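Local coordinates for ribosome-associated factor Y (Coxiella burnetii, PDB 3TQM), which probably acts as a ribosome hibernation factor of the short HPF group, associating with 100S dimers of 70S ribosomes and regulating translation, at residues A[25-28]-A[29-33]. Numbering follows the deposited sequence.
Sequences HRIQ and PCRDE
Arg-31 reaches back across the loop and sets its guanidinium among the backbone carbonyls of His-25 and Ile-27. One hydrogen bond is made: NH1 of Arg-31 donates to O of Ile-27 at 2.6 Å. The bond is short but bent, with 131° at the hydrogen; the donor stands above the carbonyl plane, not on a lone pair, and the acceptor is tilted 31° from the guanidinium plane. The carbonyl of His-25 is used differently. Its oxygen sits over one face of the guanidinium, 3.1 Å from CZ of Arg-31, and although NE and NH1 are near, their N-H directions are wrong for bonding, which leaves a probably electrostatic contact between a carbonyl dipole and a cationic face.

Side-chain shape explains this placement. In Arg-31 CG is anti to the backbone N and the chain runs straight to CD; the bend at chi3 (63°), about CG-CD, then brings the guanidinium across the carbonyls of His-25 and Ile-27. On the way its CG lies 3.8 Å from CG2 of Ile-27, the aliphatic part of the arginine slanting past the isoleucine branch.

The intervening backbone supplies the curvature. The peptide joining Gln-28 to Pro-29 is cis, bringing the two CA atoms to 2.9 Å, and Cys-30 follows with a positive phi. A single 3-10 turn then starts, marked by the bond from N of Glu-33 to O of Cys-30 at 3.2 Å.

Further out, the loop packs on helix 70-89: Ile-27 is buried against Leu-81 and Leu-85, Pro-29 touches Ser-86, and Glu-82 accepts a hydrogen bond from the backbone N of Gln-28. Altogether this is a surface loop with a cis peptide before Pro-29, linking helix 14-24 to strand 36-44 within the beta-alpha-beta crossover of the alpha/beta HPF/YfiA fold.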
# COMPACT_ATOMS: atom_id res chain seq x y z
N HIS A 25 -9.39 0.66 0.96
CA HIS A 25 -10.78 0.29 0.70
C HIS A 25 -11.40 1.16 -0.38
O HIS A 25 -12.54 0.93 -0.80
CB HIS A 25 -11.60 0.37 1.99
CG HIS A 25 -11.24 -0.68 3.00
ND1 HIS A 25 -11.01 -1.99 2.66
CD2 HIS A 25 -11.06 -0.60 4.34
CE1 HIS A 25 -10.71 -2.68 3.75
NE2 HIS A 25 -10.73 -1.86 4.78
N ARG A 26 -10.65 2.16 -0.84
CA ARG A 26 -11.11 3.06 -1.89
C ARG A 26 -10.42 2.78 -3.22
O ARG A 26 -10.81 3.32 -4.25
CB ARG A 26 -10.84 4.52 -1.49
CG ARG A 26 -11.75 5.08 -0.42
CD ARG A 26 -11.35 6.51 -0.10
NE ARG A 26 -12.21 7.12 0.90
CZ ARG A 26 -11.83 8.10 1.71
NH1 ARG A 26 -10.59 8.58 1.64
NH2 ARG A 26 -12.67 8.61 2.60
N ILE A 27 -9.39 1.94 -3.18
CA ILE A 27 -8.55 1.73 -4.35
C ILE A 27 -9.28 1.01 -5.49
O ILE A 27 -10.14 0.16 -5.27
CB ILE A 27 -7.26 0.96 -3.99
CG1 ILE A 27 -6.21 1.15 -5.08
CG2 ILE A 27 -7.55 -0.51 -3.78
CD1 ILE A 27 -4.89 0.51 -4.76
N GLN A 28 -8.91 1.36 -6.72
CA GLN A 28 -9.51 0.77 -7.91
C GLN A 28 -8.59 1.02 -9.10
O GLN A 28 -7.72 1.89 -9.04
CB GLN A 28 -10.90 1.35 -8.16
CG GLN A 28 -11.07 2.77 -7.65
CD GLN A 28 -11.99 3.59 -8.52
OE1 GLN A 28 -13.22 3.51 -8.40
NE2 GLN A 28 -11.41 4.38 -9.41
N PRO A 29 -8.79 0.27 -10.20
CA PRO A 29 -9.86 -0.72 -10.39
C PRO A 29 -9.54 -2.10 -9.82
O PRO A 29 -8.44 -2.32 -9.29
CB PRO A 29 -9.95 -0.81 -11.91
CG PRO A 29 -8.56 -0.57 -12.38
CD PRO A 29 -7.97 0.43 -11.41
N CYS A 30 -10.51 -3.01 -9.91
CA CYS A 30 -10.31 -4.41 -9.57
C CYS A 30 -9.98 -4.67 -8.10
O CYS A 30 -9.32 -5.66 -7.77
CB CYS A 30 -9.23 -5.03 -10.47
SG CYS A 30 -9.62 -4.98 -12.24
N ARG A 31 -10.45 -3.80 -7.21
CA ARG A 31 -10.18 -3.95 -5.79
C ARG A 31 -10.76 -5.24 -5.23
O ARG A 31 -10.15 -5.89 -4.38
CB ARG A 31 -10.73 -2.76 -5.00
CG ARG A 31 -10.51 -2.86 -3.50
CD ARG A 31 -11.07 -1.66 -2.76
NE ARG A 31 -12.52 -1.54 -2.89
CZ ARG A 31 -13.14 -0.52 -3.49
NH1 ARG A 31 -12.43 0.47 -4.01
NH2 ARG A 31 -14.46 -0.50 -3.56
N ASP A 32 -11.94 -5.62 -5.71
CA ASP A 32 -12.62 -6.79 -5.17
C ASP A 32 -12.01 -8.10 -5.64
O ASP A 32 -12.45 -9.18 -5.24
CB ASP A 32 -14.12 -6.73 -5.48
CG ASP A 32 -14.85 -5.73 -4.60
OD1 ASP A 32 -15.23 -6.10 -3.47
OD2 ASP A 32 -15.03 -4.57 -5.04
N GLU A 33 -11.00 -8.01 -6.50
CA GLU A 33 -10.29 -9.19 -6.96
C GLU A 33 -9.04 -9.43 -6.12
O GLU A 33 -8.37 -10.45 -6.26
CB GLU A 33 -9.93 -9.06 -8.43
CG GLU A 33 -11.14 -8.84 -9.32
CD GLU A 33 -10.79 -8.79 -10.78
OE1 GLU A 33 -9.76 -9.38 -11.17
OE2 GLU A 33 -11.54 -8.15 -11.55